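Local coordinates for protein ribonucleoside-diphosphate reductase (Pseudomonas aeruginosa, PDB 5IM3) that probably catalyses the reduction of ribonucleoside diphosphates to deoxyribonucleotides for DNA synthesis, and binds the allosteric effector dATP, at residues A[259-264]-A[269-274]; A[660-665]-A[687-692]; A[680-685]-A[859-864]. All coordinates share one frame; numbering follows the deposited sequence.

Contact 1: A[259-264]-A[269-274]; sequences PAYIEK and ELVDAK
Val271 presses both of its methyl branches against the last turns of helix 250-267, one on Tyr261 and the other on Ile262, where the chain doubles back on the helix it has just left. This is the compact part of the contact. CG2 of Val271 sits against the phenol end of Tyr261, 3.7 Å from OH and 4.1 Å from CZ, approaching the ring at a slant. On the other branch, CG1 of Val271 meets CD1 of Ile262 at 4.3 Å, a looser touch. Tyr261 holds CG opposite its own backbone N (chi1 165°), which swings the ring over to the valine although its CB does not start in that direction. Around these three residues Leu239 of helix 219-239 and Ile321 of helix 319-330 also pack on Tyr261, and Leu280 packs on Ile262.

The remainder of the segment 269-274 is much more open. Glu269, with a positive phi of 58°, takes the C-prime place in the Schellman motif closing helix 250-267, and its side chain is exposed. Further along, Asp272 makes an Asx turn: its OD1, approached from outside the plane of its carboxylate, accepts the backbone N of Lys274 at 3.0 Å, where a short 3-10 segment begins, while Ala273 and Lys274 lie in solvent.

The two segments meet through carbon and a phenol oxygen, whose weak hydrogen bond goes to Glu317. Across the contact, adhesion is therefore apolar, and the polar bonds of the Schellman motif and the Asx turn instead shape the loop that brings Val271 back to the helix.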
loop_
_atom_site.group_PDB
_atom_site.type_symbol
_atom_site.label_atom_id
_atom_site.label_comp_id
_atom_site.label_asym_id
_atom_site.label_seq_id
_atom_site.Cartn_x
_atom_site.Cartn_y
_atom_site.Cartn_z
ATOM N N PRO A 259 -38.820 55.845 -17.608
ATOM C CA PRO A 259 -38.166 57.134 -17.888
ATOM C C PRO A 259 -37.454 57.710 -16.681
ATOM O O PRO A 259 -36.396 58.332 -16.836
ATOM C CB PRO A 259 -39.328 58.027 -18.352
ATOM C CG PRO A 259 -40.538 57.420 -17.760
ATOM C CD PRO A 259 -40.284 55.934 -17.758
ATOM N N ALA A 260 -37.997 57.514 -15.477
ATOM C CA ALA A 260 -37.292 57.945 -14.274
ATOM C C ALA A 260 -35.991 57.175 -14.102
ATOM O O ALA A 260 -34.990 57.727 -13.630
ATOM C CB ALA A 260 -38.181 57.763 -13.045
ATOM N N TYR A 261 -35.986 55.896 -14.480
ATOM C CA TYR A 261 -34.780 55.088 -14.341
ATOM C C TYR A 261 -33.699 55.554 -15.307
ATOM O O TYR A 261 -32.536 55.715 -14.922
ATOM C CB TYR A 261 -35.112 53.613 -14.572
ATOM C CG TYR A 261 -33.895 52.749 -14.797
ATOM C CD1 TYR A 261 -33.147 52.279 -13.727
ATOM C CD2 TYR A 261 -33.495 52.404 -16.079
ATOM C CE1 TYR A 261 -32.029 51.491 -13.930
ATOM C CE2 TYR A 261 -32.378 51.619 -16.293
ATOM C CZ TYR A 261 -31.651 51.163 -15.215
ATOM O OH TYR A 261 -30.542 50.378 -15.423
ATOM N N ILE A 262 -34.068 55.782 -16.569
ATOM C CA ILE A 262 -33.087 56.197 -17.568
ATOM C C ILE A 262 -32.493 57.552 -17.208
ATOM O O ILE A 262 -31.292 57.784 -17.383
ATOM C CB ILE A 262 -33.729 56.219 -18.968
ATOM C CG1 ILE A 262 -34.187 54.809 -19.366
ATOM C CG2 ILE A 262 -32.754 56.788 -19.999
ATOM C CD1 ILE A 262 -33.059 53.808 -19.527
ATOM N N GLU A 263 -33.322 58.471 -16.712
ATOM C CA GLU A 263 -32.830 59.807 -16.390
ATOM C C GLU A 263 -31.809 59.756 -15.261
ATOM O O GLU A 263 -30.736 60.364 -15.350
ATOM C CB GLU A 263 -33.997 60.728 -16.028
ATOM C CG GLU A 263 -33.609 62.198 -15.927
ATOM C CD GLU A 263 -34.811 63.119 -15.810
ATOM O OE1 GLU A 263 -35.953 62.616 -15.723
ATOM O OE2 GLU A 263 -34.613 64.355 -15.809
ATOM N N LYS A 264 -32.123 59.027 -14.185
ATOM C CA LYS A 264 -31.164 58.896 -13.092
ATOM C C LYS A 264 -29.981 58.024 -13.486
ATOM O O LYS A 264 -28.857 58.264 -13.030
ATOM C CB LYS A 264 -31.847 58.329 -11.845
ATOM C CG LYS A 264 -32.700 59.332 -11.074
ATOM C CD LYS A 264 -31.881 60.528 -10.590
ATOM C CE LYS A 264 -32.687 61.435 -9.673
ATOM N NZ LYS A 264 -32.946 60.802 -8.351
ATOM N N GLU A 269 -24.114 58.393 -14.772
ATOM C CA GLU A 269 -23.230 57.754 -15.744
ATOM C C GLU A 269 -23.188 56.238 -15.562
ATOM O O GLU A 269 -22.180 55.593 -15.862
ATOM C CB GLU A 269 -21.818 58.345 -15.673
ATOM C CG GLU A 269 -21.762 59.833 -16.002
ATOM C CD GLU A 269 -20.344 60.369 -16.049
ATOM O OE1 GLU A 269 -19.404 59.594 -15.778
ATOM O OE2 GLU A 269 -20.171 61.567 -16.357
ATOM N N LEU A 270 -24.286 55.660 -15.072
ATOM C CA LEU A 270 -24.436 54.213 -14.978
ATOM C C LEU A 270 -25.162 53.616 -16.173
ATOM O O LEU A 270 -25.093 52.397 -16.376
ATOM C CB LEU A 270 -25.191 53.844 -13.697
ATOM C CG LEU A 270 -24.475 54.207 -12.394
ATOM C CD1 LEU A 270 -25.422 54.076 -11.212
ATOM C CD2 LEU A 270 -23.244 53.331 -12.203
ATOM N N VAL A 271 -25.844 54.444 -16.961
ATOM C CA VAL A 271 -26.545 54.027 -18.165
ATOM C C VAL A 271 -26.076 54.915 -19.310
ATOM O O VAL A 271 -25.884 56.122 -19.128
ATOM C CB VAL A 271 -28.078 54.123 -17.984
ATOM C CG1 VAL A 271 -28.805 53.832 -19.287
ATOM C CG2 VAL A 271 -28.546 53.171 -16.890
ATOM N N ASP A 272 -25.888 54.319 -20.485
ATOM C CA ASP A 272 -25.459 55.082 -21.650
ATOM C C ASP A 272 -26.510 56.126 -22.021
ATOM O O ASP A 272 -27.693 55.811 -22.176
ATOM C CB ASP A 272 -25.202 54.140 -22.829
ATOM C CG ASP A 272 -24.449 54.812 -23.965
ATOM O OD1 ASP A 272 -24.579 56.046 -24.132
ATOM O OD2 ASP A 272 -23.721 54.101 -24.691
ATOM N N ALA A 273 -26.067 57.376 -22.172
ATOM C CA ALA A 273 -26.981 58.475 -22.462
ATOM C C ALA A 273 -27.717 58.292 -23.784
ATOM O O ALA A 273 -28.794 58.871 -23.963
ATOM C CB ALA A 273 -26.217 59.801 -22.477
ATOM N N LYS A 274 -27.164 57.506 -24.713
ATOM C CA LYS A 274 -27.856 57.255 -25.974
ATOM C C LYS A 274 -29.231 56.636 -25.756
ATOM O O LYS A 274 -30.110 56.772 -26.613
ATOM C CB LYS A 274 -27.018 56.340 -26.869
ATOM C CG LYS A 274 -25.824 57.011 -27.514
ATOM C CD LYS A 274 -25.251 56.143 -28.622
ATOM C CE LYS A 274 -23.930 56.694 -29.137
ATOM N NZ LYS A 274 -24.081 58.060 -29.715
#

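Contact 2: A[660-665]-A[687-692]; sequences LGIMGF and QSMEAI
Ile662, on strand 659-663 of the reductase's barrel domain, directs its side chain at helix 679-707 and meets Met689 and Ile692 there, a worked example of a barrel strand covered by a helix. The apolar contacts carry the interface. CG2 of Ile662 meets two methyl groups side by side on the helix, CD1 of Ile692 at 3.4 Å and CE of Met689 at 3.5 Å, both closer than ordinary van der Waals spacing. The same CE also lies 3.6 Å from CD1 of Ile662, so the terminal methyl of Met689 touches both branches of the isoleucine, the two side chains meeting tip to tip. With chi1 at 56°, CG2 of Ile662 lies opposite the carbonyl carbon and faces the helix, and Met689 bends at chi2 and chi3 so that CE turns to the strand. Ile769 and Ile785 pack on Ile662 from neighbouring loops, and Leu623 of helix 620-640 packs on Ile692.

A looser, mixed contact lies beside it. Ser688 OG comes up at the edge of the Phe665 ring, near its plane, 4.3 Å from CE1. Its main polar partner is the carbonyl O of Phe684, one turn back in its own helix. The ring meets Phe684 and Tyr676 as well, and forms a cation-pi pair with Arg866.

Backbone geometry sets the chain up for this. Gly664, with a positive phi of 77°, occupies the N-cap position between the strand and helix 665-672, and Phe665 begins the helix. All five touching residues are buried, and the serine hydroxyl is satisfied within its own helix. The strand is thus seated on the helix by shape and dispersion, with no polar link between the two segments.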
loop_
_atom_site.group_PDB
_atom_site.type_symbol
_atom_site.label_atom_id
_atom_site.label_comp_id
_atom_site.label_asym_id
_atom_site.label_seq_id
_atom_site.Cartn_x
_atom_site.Cartn_y
_atom_site.Cartn_z
ATOM N N LEU A 660 -24.387 30.626 -30.745
ATOM C CA LEU A 660 -25.695 30.355 -30.161
ATOM C C LEU A 660 -25.709 28.935 -29.606
ATOM O O LEU A 660 -25.528 27.970 -30.358
ATOM C CB LEU A 660 -26.802 30.535 -31.202
ATOM C CG LEU A 660 -28.238 30.278 -30.735
ATOM C CD1 LEU A 660 -28.682 31.329 -29.734
ATOM C CD2 LEU A 660 -29.189 30.236 -31.917
ATOM N N GLY A 661 -25.926 28.808 -28.295
ATOM C CA GLY A 661 -25.960 27.534 -27.628
ATOM C C GLY A 661 -27.345 27.167 -27.134
ATOM O O GLY A 661 -28.362 27.736 -27.555
ATOM N N ILE A 662 -27.385 26.193 -26.219
ATOM C CA ILE A 662 -28.630 25.711 -25.635
ATOM C C ILE A 662 -28.440 25.488 -24.141
ATOM O O ILE A 662 -27.321 25.312 -23.648
ATOM C CB ILE A 662 -29.116 24.403 -26.301
ATOM C CG1 ILE A 662 -28.025 23.328 -26.230
ATOM C CG2 ILE A 662 -29.527 24.666 -27.745
ATOM C CD1 ILE A 662 -28.498 21.942 -26.629
ATOM N N MET A 663 -29.561 25.486 -23.423
ATOM C CA MET A 663 -29.581 25.121 -22.014
ATOM C C MET A 663 -30.945 24.537 -21.680
ATOM O O MET A 663 -31.899 24.640 -22.457
ATOM C CB MET A 663 -29.249 26.318 -21.109
ATOM C CG MET A 663 -30.133 27.537 -21.304
ATOM S SD MET A 663 -29.740 28.842 -20.118
ATOM C CE MET A 663 -30.879 30.122 -20.631
ATOM N N GLY A 664 -31.025 23.911 -20.508
ATOM C CA GLY A 664 -32.228 23.207 -20.117
ATOM C C GLY A 664 -32.412 21.868 -20.791
ATOM O O GLY A 664 -33.536 21.360 -20.840
ATOM N N PHE A 665 -31.334 21.272 -21.309
ATOM C CA PHE A 665 -31.455 20.008 -22.030
ATOM C C PHE A 665 -31.938 18.897 -21.108
ATOM O O PHE A 665 -32.873 18.160 -21.439
ATOM C CB PHE A 665 -30.115 19.636 -22.664
ATOM C CG PHE A 665 -30.174 18.405 -23.523
ATOM C CD1 PHE A 665 -30.545 18.491 -24.855
ATOM C CD2 PHE A 665 -29.868 17.161 -22.997
ATOM C CE1 PHE A 665 -30.605 17.361 -25.646
ATOM C CE2 PHE A 665 -29.928 16.027 -23.783
ATOM C CZ PHE A 665 -30.294 16.129 -25.111
ATOM N N GLN A 687 -31.877 15.366 -33.142
ATOM C CA GLN A 687 -32.890 16.075 -33.915
ATOM C C GLN A 687 -33.104 17.499 -33.416
ATOM O O GLN A 687 -33.385 18.395 -34.218
ATOM C CB GLN A 687 -34.201 15.298 -33.875
ATOM C CG GLN A 687 -34.085 13.895 -34.439
ATOM C CD GLN A 687 -35.333 13.072 -34.211
ATOM O OE1 GLN A 687 -35.256 11.892 -33.869
ATOM N NE2 GLN A 687 -36.495 13.688 -34.399
ATOM N N SER A 688 -32.991 17.731 -32.107
ATOM C CA SER A 688 -33.162 19.088 -31.598
ATOM C C SER A 688 -32.044 19.998 -32.089
ATOM O O SER A 688 -32.284 21.169 -32.408
ATOM C CB SER A 688 -33.222 19.079 -30.070
ATOM O OG SER A 688 -32.136 18.356 -29.519
ATOM N N MET A 689 -30.816 19.480 -32.169
ATOM C CA MET A 689 -29.723 20.280 -32.711
ATOM C C MET A 689 -29.894 20.506 -34.206
ATOM O O MET A 689 -29.597 21.595 -34.711
ATOM C CB MET A 689 -28.380 19.606 -32.426
ATOM C CG MET A 689 -27.595 20.269 -31.310
ATOM S SD MET A 689 -27.319 22.023 -31.612
ATOM C CE MET A 689 -27.843 22.709 -30.045
ATOM N N GLU A 690 -30.364 19.489 -34.931
ATOM C CA GLU A 690 -30.614 19.653 -36.358
ATOM C C GLU A 690 -31.656 20.735 -36.610
ATOM O O GLU A 690 -31.547 21.500 -37.575
ATOM C CB GLU A 690 -31.064 18.323 -36.963
ATOM C CG GLU A 690 -31.260 18.365 -38.471
ATOM C CD GLU A 690 -31.849 17.078 -39.025
ATOM O OE1 GLU A 690 -32.213 16.191 -38.223
ATOM O OE2 GLU A 690 -31.954 16.958 -40.264
ATOM N N ALA A 691 -32.677 20.814 -35.753
ATOM C CA ALA A 691 -33.708 21.832 -35.919
ATOM C C ALA A 691 -33.156 23.223 -35.629
ATOM O O ALA A 691 -33.307 24.145 -36.439
ATOM C CB ALA A 691 -34.899 21.523 -35.012
ATOM N N ILE A 692 -32.512 23.396 -34.471
ATOM C CA ILE A 692 -31.902 24.682 -34.145
ATOM C C ILE A 692 -30.904 25.082 -35.224
ATOM O O ILE A 692 -30.852 26.244 -35.644
ATOM C CB ILE A 692 -31.241 24.621 -32.754
ATOM C CG1 ILE A 692 -32.296 24.339 -31.682
ATOM C CG2 ILE A 692 -30.510 25.926 -32.445
ATOM C CD1 ILE A 692 -31.731 24.107 -30.297
#

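Contact 3: A[680-685]-A[859-864]; sequences AAIAFA and IVEAAS
Ile682, Ala862 and Glu861 carry most of this contact, a near-parallel helix pair in the barrel domain of the reductase in which helix 679-707 lies beside helix 856-866. The short segments approach to 8.6 Å between axes, with a crossing angle of -24°. Small residues on both sides, Ala685 and Ala862, are consistent with that spacing: Ala862 faces Ile682 with their CA atoms 4.8 Å apart, and the isoleucine lays CG1 4.2 Å from the backbone N of Ala862.

Ile682 holds CG1 opposite its carbonyl carbon (chi1 -73°), and the extended branch carries CD1 on to Glu861. There it touches the aliphatic CB at 3.6 Å, the carboxylate taking no part. The glutamate chain is bent at chi2, and its acid end is engaged by Arg898 in a salt bridge through OE2, with a long, weak pairing of OE1 to Arg865. Glu861 thus offers carbon to helix 679-707 and its charge chiefly to Arg898. Trp858 and Arg865 add to the cover of Ile682. One turn along from it, Ala685 completes the seam, its CB 4.2 Å from both CB and O of Ala862.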
loop_
_atom_site.group_PDB
_atom_site.type_symbol
_atom_site.label_atom_id
_atom_site.label_comp_id
_atom_site.label_asym_id
_atom_site.label_seq_id
_atom_site.Cartn_x
_atom_site.Cartn_y
_atom_site.Cartn_z
ATOM N N ALA A 680 -33.439 7.055 -26.797
ATOM C CA ALA A 680 -34.408 8.122 -27.019
ATOM C C ALA A 680 -33.825 9.494 -26.702
ATOM O O ALA A 680 -34.205 10.484 -27.336
ATOM C CB ALA A 680 -35.663 7.871 -26.183
ATOM N N ALA A 681 -32.912 9.579 -25.731
ATOM C CA ALA A 681 -32.250 10.851 -25.451
ATOM C C ALA A 681 -31.230 11.184 -26.531
ATOM O O ALA A 681 -31.100 12.346 -26.940
ATOM C CB ALA A 681 -31.572 10.806 -24.083
ATOM N N ILE A 682 -30.488 10.179 -26.994
ATOM C CA ILE A 682 -29.548 10.384 -28.089
ATOM C C ILE A 682 -30.287 10.858 -29.334
ATOM O O ILE A 682 -29.790 11.707 -30.086
ATOM C CB ILE A 682 -28.758 9.087 -28.344
ATOM C CG1 ILE A 682 -27.739 8.878 -27.220
ATOM C CG2 ILE A 682 -28.078 9.116 -29.706
ATOM C CD1 ILE A 682 -26.943 7.591 -27.328
ATOM N N ALA A 683 -31.485 10.320 -29.569
ATOM C CA ALA A 683 -32.281 10.742 -30.715
ATOM C C ALA A 683 -32.746 12.185 -30.562
ATOM O O ALA A 683 -32.678 12.976 -31.511
ATOM C CB ALA A 683 -33.477 9.807 -30.890
ATOM N N PHE A 684 -33.234 12.548 -29.372
ATOM C CA PHE A 684 -33.676 13.921 -29.148
ATOM C C PHE A 684 -32.517 14.905 -29.265
ATOM O O PHE A 684 -32.687 16.017 -29.777
ATOM C CB PHE A 684 -34.345 14.044 -27.779
ATOM C CG PHE A 684 -34.658 15.459 -27.392
ATOM C CD1 PHE A 684 -35.654 16.166 -28.047
ATOM C CD2 PHE A 684 -33.954 16.084 -26.376
ATOM C CE1 PHE A 684 -35.940 17.474 -27.697
ATOM C CE2 PHE A 684 -34.237 17.391 -26.019
ATOM C CZ PHE A 684 -35.229 18.087 -26.682
ATOM N N ALA A 685 -31.330 14.517 -28.787
ATOM C CA ALA A 685 -30.167 15.396 -28.895
ATOM C C ALA A 685 -29.790 15.629 -30.351
ATOM O O ALA A 685 -29.400 16.739 -30.733
ATOM C CB ALA A 685 -28.983 14.799 -28.135
ATOM N N ILE A 859 -23.319 10.174 -22.791
ATOM C CA ILE A 859 -22.986 11.592 -22.899
ATOM C C ILE A 859 -22.123 11.844 -24.129
ATOM O O ILE A 859 -22.253 12.881 -24.793
ATOM C CB ILE A 859 -22.288 12.070 -21.611
ATOM C CG1 ILE A 859 -23.103 11.682 -20.373
ATOM C CG2 ILE A 859 -22.072 13.577 -21.641
ATOM C CD1 ILE A 859 -24.512 12.219 -20.366
ATOM N N VAL A 860 -21.223 10.912 -24.447
ATOM C CA VAL A 860 -20.359 11.075 -25.611
ATOM C C VAL A 860 -21.164 10.934 -26.896
ATOM O O VAL A 860 -21.057 11.763 -27.808
ATOM C CB VAL A 860 -19.200 10.063 -25.557
ATOM C CG1 VAL A 860 -18.400 10.087 -26.854
ATOM C CG2 VAL A 860 -18.301 10.357 -24.367
ATOM N N GLU A 861 -21.972 9.873 -26.995
ATOM C CA GLU A 861 -22.752 9.646 -28.208
ATOM C C GLU A 861 -23.733 10.784 -28.457
ATOM O O GLU A 861 -23.957 11.181 -29.606
ATOM C CB GLU A 861 -23.496 8.315 -28.116
ATOM C CG GLU A 861 -22.775 7.155 -28.781
ATOM C CD GLU A 861 -22.673 7.322 -30.286
ATOM O OE1 GLU A 861 -23.416 8.158 -30.845
ATOM O OE2 GLU A 861 -21.845 6.623 -30.906
ATOM N N ALA A 862 -24.335 11.313 -27.391
ATOM C CA ALA A 862 -25.225 12.458 -27.538
ATOM C C ALA A 862 -24.464 13.666 -28.066
ATOM O O ALA A 862 -24.912 14.341 -29.001
ATOM C CB ALA A 862 -25.883 12.782 -26.199
ATOM N N ALA A 863 -23.303 13.954 -27.474
ATOM C CA ALA A 863 -22.492 15.069 -27.945
ATOM C C ALA A 863 -22.038 14.842 -29.381
ATOM O O ALA A 863 -21.972 15.786 -30.175
ATOM C CB ALA A 863 -21.292 15.268 -27.023
ATOM N N SER A 864 -21.740 13.588 -29.738
ATOM C CA SER A 864 -21.312 13.284 -31.101
ATOM C C SER A 864 -22.371 13.683 -32.121
ATOM O O SER A 864 -22.047 14.217 -33.187
ATOM C CB SER A 864 -20.987 11.796 -31.231
ATOM O OG SER A 864 -20.669 11.464 -32.573
#

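Contact 1 comes first along the chain and stands apart: its centre is about 36 Å from that of contact 2 and about 46 Å from that of contact 3, on the opposite side of the chain's centre from contact 3. Contacts 2 and 3 lie together in the barrel domain, their centres about 11 Å apart, and both use helix 679-707. Their segments alternate in sequence: 660-665, 680-685, 687-692, then 859-864. Phe665 of contact 2 joins them directly, its CZ 3.6 Å from Ala685 CB. One long helix thus packs on strand 659-663 and on helix 856-866, bringing together parts of the barrel domain far apart in sequence, while contact 1 lies within a local chain reversal after helix 250-267.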